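Local coordinates for BH2851 (Bacillus halodurans, PDB 2GFG), which is of unestablished function but, as a putative adenylate cyclase with a CYTH fold, probably binds a phosphate-bearing substrate inside its antiparallel barrel, at residues T124-I129 with E180-R185; S24-G29 with G134-D139. All blocks are in the same frame, centred on the assembly; numbering follows the deposited sequence.

Interaction 1 of 2, residues T124-I129 with E180-R185. With EDO (1,2-ethanediol), chain H; EDO (1,2-ethanediol), chain G.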
# COMPACT_ATOMS: atom_id res chain seq x y z
N THR A 124 9.26 2.49 -0.31
CA THR A 124 8.58 3.74 0.10
C THR A 124 9.18 4.32 1.38
O THR A 124 9.40 3.60 2.35
CB THR A 124 7.06 3.53 0.31
OG1 THR A 124 6.45 3.09 -0.91
CG2 THR A 124 6.38 4.84 0.77
N SER A 125 9.45 5.62 1.34
CA SER A 125 9.81 6.38 2.51
C SER A 125 8.55 7.10 2.97
O SER A 125 7.99 7.92 2.23
CB SER A 125 10.90 7.38 2.19
OG SER A 125 11.31 8.07 3.33
N ARG A 126 8.10 6.80 4.19
CA ARG A 126 6.77 7.22 4.65
C ARG A 126 6.81 8.01 5.95
O ARG A 126 7.43 7.60 6.91
CB ARG A 126 5.87 6.01 4.84
CG ARG A 126 4.48 6.34 5.46
CD ARG A 126 3.55 5.14 5.46
NE ARG A 126 3.18 4.73 4.11
CZ ARG A 126 2.33 3.74 3.83
NH1 ARG A 126 1.76 3.02 4.81
NH2 ARG A 126 2.05 3.45 2.57
N ALA A 127 6.09 9.13 5.96
CA ALA A 127 5.80 9.87 7.18
C ALA A 127 4.28 9.81 7.43
O ALA A 127 3.50 9.88 6.49
CB ALA A 127 6.25 11.30 7.03
N GLU A 128 3.89 9.62 8.69
CA GLU A 128 2.46 9.56 9.07
C GLU A 128 2.17 10.52 10.19
O GLU A 128 2.96 10.65 11.12
CB GLU A 128 2.07 8.14 9.51
CG GLU A 128 2.15 7.10 8.43
CD GLU A 128 1.56 5.75 8.86
OE1 GLU A 128 0.41 5.73 9.35
OE2 GLU A 128 2.24 4.72 8.69
N ILE A 129 1.03 11.20 10.10
CA ILE A 129 0.54 12.07 11.19
C ILE A 129 -0.93 11.84 11.41
O ILE A 129 -1.63 11.39 10.50
CB ILE A 129 0.79 13.60 10.88
CG1 ILE A 129 0.09 14.03 9.57
CG2 ILE A 129 2.28 13.89 10.81
CD1 ILE A 129 0.11 15.55 9.33
N GLU A 180 -3.81 5.68 -9.34
CA GLU A 180 -3.97 4.25 -9.06
C GLU A 180 -3.04 3.85 -7.91
O GLU A 180 -2.16 4.62 -7.51
CB GLU A 180 -3.70 3.40 -10.33
CG GLU A 180 -2.25 3.44 -10.84
CD GLU A 180 -2.11 2.98 -12.29
OE1 GLU A 180 -2.94 2.15 -12.75
OE2 GLU A 180 -1.17 3.45 -12.98
N ASN A 181 -3.28 2.67 -7.35
CA ASN A 181 -2.48 2.17 -6.22
C ASN A 181 -1.00 1.95 -6.57
O ASN A 181 -0.66 1.73 -7.72
CB ASN A 181 -3.09 0.86 -5.68
CG ASN A 181 -4.42 1.09 -4.92
OD1 ASN A 181 -4.59 2.10 -4.23
ND2 ASN A 181 -5.34 0.14 -5.04
N LYS A 182 -0.12 2.04 -5.56
CA LYS A 182 1.35 1.84 -5.75
C LYS A 182 1.64 0.60 -6.57
O LYS A 182 2.42 0.65 -7.51
CB LYS A 182 2.05 1.73 -4.40
CG LYS A 182 2.29 3.04 -3.71
CD LYS A 182 2.77 2.83 -2.30
CE LYS A 182 3.01 4.15 -1.58
NZ LYS A 182 1.78 4.96 -1.49
N ILE A 183 1.02 -0.51 -6.18
CA ILE A 183 1.20 -1.79 -6.87
C ILE A 183 0.73 -1.71 -8.34
O ILE A 183 1.32 -2.36 -9.21
CB ILE A 183 0.46 -2.95 -6.10
CG1 ILE A 183 0.83 -4.30 -6.68
CG2 ILE A 183 -1.08 -2.75 -6.12
CD1 ILE A 183 0.40 -5.46 -5.84
N GLN A 184 -0.30 -0.92 -8.60
CA GLN A 184 -0.81 -0.72 -9.97
C GLN A 184 0.12 0.22 -10.75
O GLN A 184 0.42 -0.02 -11.92
CB GLN A 184 -2.23 -0.18 -9.95
CG GLN A 184 -3.23 -1.08 -9.21
CD GLN A 184 -3.61 -2.31 -9.99
N ARG A 185 0.60 1.28 -10.07
CA ARG A 185 1.63 2.17 -10.65
C ARG A 185 2.92 1.39 -10.91
O ARG A 185 3.66 1.71 -11.84
CB ARG A 185 1.93 3.36 -9.73
CG ARG A 185 0.74 4.30 -9.51
CD ARG A 185 1.18 5.70 -9.06
NE ARG A 185 2.12 5.67 -7.92
CZ ARG A 185 1.78 5.65 -6.62
NH1 ARG A 185 0.50 5.54 -6.25
NH2 ARG A 185 2.72 5.69 -5.69
C1 EDO H . -1.44 3.59 -2.23
O1 EDO H . -1.56 4.22 -3.51
C2 EDO H . -1.86 2.12 -2.31
O2 EDO H . -0.78 1.23 -1.95
C1 EDO G . 13.37 10.63 2.49
O1 EDO G . 12.70 10.43 3.74
C2 EDO G . 12.35 10.98 1.40
O2 EDO G . 11.52 12.08 1.80
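K182 reaches from the first turn of helix 182-190 to strand 117-131, where its aliphatic end meets the side chains of T124 and R126. The backbones stay well apart, the nearest CA pair, T124 and K182, being 9.5 Å from each other, so side chains alone carry the contact. K182 and T124 cross at about a right angle: K182 CE lies 3.7 Å from T124 OG1 and somewhat farther from T124 CG2, which places the methylene against the fork of the threonine. That hydroxyl has its polar partner in S141 on the adjoining strand.

The lysine chain runs nearly straight to CE and then bends (chi4 60°), turning NZ away from the threonine and toward acidic residues. There it forms salt bridges with D139, E150 and E152. The R126 chain is extended through chi1 and chi2, then turns at chi3 (-67°), which brings an edge of its guanidinium to K182 CE, near the guanidinium plane. R126 NH2 and K182 NZ are 4.3 Å apart, and D139 receives both residues, its OD1 from R126 NE and its OD2 from K182 NZ.

On the helix side of the contact, K182 CA lies 3.7 Å above one face of the R185 guanidinium, offset toward its rim. R185 NH1 donates to E180 O at 3.1 Å, in the carbonyl plane, and salt bridges to D148 and E150 also hold the guanidinium. An ethanediol, probably from the crystallisation liquor, places O1 near the plane at the edge of this guanidinium and accepts a weak hydrogen bond from K182 N. Basic and acidic side chains facing one another inside a closed antiparallel barrel are characteristic of the CYTH tunnel fold, consistent with a pocket for an anionic substrate and metal ions.

Interaction 2 of 2, residues S24-G29 with G134-D139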
# COMPACT_ATOMS: atom_id res chain seq x y z
N SER A 24 7.35 20.66 4.97
CA SER A 24 7.64 21.89 5.72
C SER A 24 6.41 22.43 6.48
O SER A 24 6.48 22.71 7.68
CB SER A 24 8.17 22.97 4.77
OG SER A 24 8.43 24.17 5.47
N GLN A 25 5.28 22.55 5.77
CA GLN A 25 4.06 23.18 6.36
C GLN A 25 3.39 22.31 7.43
O GLN A 25 2.86 22.83 8.42
CB GLN A 25 3.07 23.54 5.27
CG GLN A 25 3.56 24.69 4.40
CD GLN A 25 2.58 25.07 3.32
OE1 GLN A 25 1.75 24.27 2.91
NE2 GLN A 25 2.70 26.30 2.83
N LEU A 26 3.49 20.98 7.28
CA LEU A 26 3.01 20.04 8.32
C LEU A 26 4.06 19.83 9.45
O LEU A 26 3.81 19.07 10.39
CB LEU A 26 2.63 18.70 7.69
CG LEU A 26 1.51 18.75 6.63
CD1 LEU A 26 1.47 17.47 5.85
CD2 LEU A 26 0.16 19.04 7.26
N HIS A 27 5.21 20.52 9.35
CA HIS A 27 6.30 20.45 10.37
C HIS A 27 6.80 19.01 10.60
O HIS A 27 7.04 18.59 11.74
CB HIS A 27 5.86 21.11 11.70
CG HIS A 27 5.42 22.54 11.55
N ILE A 28 6.97 18.26 9.50
CA ILE A 28 7.45 16.88 9.54
C ILE A 28 8.97 16.84 9.41
O ILE A 28 9.52 17.39 8.46
CB ILE A 28 6.80 16.03 8.41
CG1 ILE A 28 5.30 15.90 8.65
CG2 ILE A 28 7.46 14.62 8.32
CD1 ILE A 28 4.52 15.45 7.46
N GLY A 29 9.63 16.18 10.35
CA GLY A 29 11.10 16.06 10.33
C GLY A 29 11.58 14.94 9.42
O GLY A 29 10.82 14.04 9.07
N GLY A 134 -8.53 10.98 11.41
CA GLY A 134 -7.85 9.92 10.65
C GLY A 134 -6.35 10.10 10.61
O GLY A 134 -5.76 10.76 11.47
N ILE A 135 -5.71 9.48 9.61
CA ILE A 135 -4.26 9.50 9.47
C ILE A 135 -3.88 9.97 8.06
O ILE A 135 -4.48 9.55 7.08
CB ILE A 135 -3.63 8.09 9.78
CG1 ILE A 135 -3.85 7.74 11.26
CG2 ILE A 135 -2.11 8.06 9.42
CD1 ILE A 135 -3.46 6.33 11.64
N LEU A 136 -2.89 10.87 7.99
CA LEU A 136 -2.41 11.43 6.72
C LEU A 136 -1.00 10.94 6.45
O LEU A 136 -0.10 11.17 7.25
CB LEU A 136 -2.42 12.96 6.79
CG LEU A 136 -2.04 13.75 5.52
CD1 LEU A 136 -3.05 13.49 4.40
CD2 LEU A 136 -1.97 15.21 5.84
N CYS A 137 -0.80 10.25 5.32
CA CYS A 137 0.51 9.68 4.96
C CYS A 137 1.19 10.46 3.82
O CYS A 137 0.55 10.77 2.82
CB CYS A 137 0.36 8.21 4.56
SG CYS A 137 -0.40 7.14 5.83
N LEU A 138 2.49 10.78 3.99
CA LEU A 138 3.32 11.33 2.88
C LEU A 138 4.27 10.25 2.39
O LEU A 138 5.19 9.86 3.10
CB LEU A 138 4.11 12.56 3.35
CG LEU A 138 3.33 13.88 3.52
CD1 LEU A 138 4.23 14.92 4.13
CD2 LEU A 138 2.78 14.38 2.21
N ASP A 139 4.06 9.80 1.14
CA ASP A 139 4.80 8.66 0.57
C ASP A 139 5.69 9.06 -0.58
O ASP A 139 5.21 9.48 -1.63
CB ASP A 139 3.82 7.60 0.06
CG ASP A 139 3.08 6.90 1.16
OD1 ASP A 139 3.38 7.14 2.35
OD2 ASP A 139 2.21 6.07 0.84
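The chain leaving helix 16-25 passes strand 134-143 with its backbone at a distance, the nearest CA atoms, those of I28 and L138, lying 9.6 Å apart. Between them L26 and I28 face L136 and L138, and the contact is wholly apolar, burying 135 Å² over both sides.

I28 meets L138 methyl to methyl: I28 CD1 and L138 CD1 are 3.4 Å apart, tighter than usual van der Waals contact, with the two side chains set at a slant. L26 uses a single branch for both leucines of the strand. Its CD1 lies 4.1 Å from L136 CD2 and also 4.1 Å from L138 CD1, so this methyl touches one terminal methyl of each. L26 crosses L136 at about a right angle but meets L138 more obliquely.

The helix end is a Schellman motif: H27 adopts a positive phi (57°), and its N bonds to S24 O at 3.0 Å. H27 stands between L26 and I28, and the CB atoms of both still point toward the strand. In the CYTH barrel the strand divides its side chains between two surfaces: L136 and L138 point toward the 24-29 segment while C137 between them points away. D139, the next residue, turns its carboxylate inward to K182 and R126, so L136 and L138 lie on the outer surface, where the exit loop of helix 16-25 packs.

L136 places CG anti to its backbone N (chi1 -176°), whereas L138 has CG beside the N (chi1 -75°), and the two leucines thus approach L26 along different directions. F19 and I23 of the same helix extend the packing on L138, F172 adjoins L26, and I28 also touches A127 of strand 117-131 and F33.

Strands 117-131 and 134-143 follow each other in the chain and pair in the barrel, so interactions 1 and 2, with centres 13 Å apart, share one wall. A127 O and L138 N, 2.8 Å apart, probably form one of its hydrogen bonds. Side-chain alternation separates the contacts: L138 packs outward in interaction 2, while its neighbour D139 reaches the interior, where D139 OD2 lies 2.6 Å from K182 NZ in a salt bridge. Interaction 1 is centred about 6 Å from the chain centre, interaction 2 about 17 Å. The R126 side chain is about 3 Å from an unidentified bound molecule, probably from the crystallisation liquor, though such molecules often mark pockets.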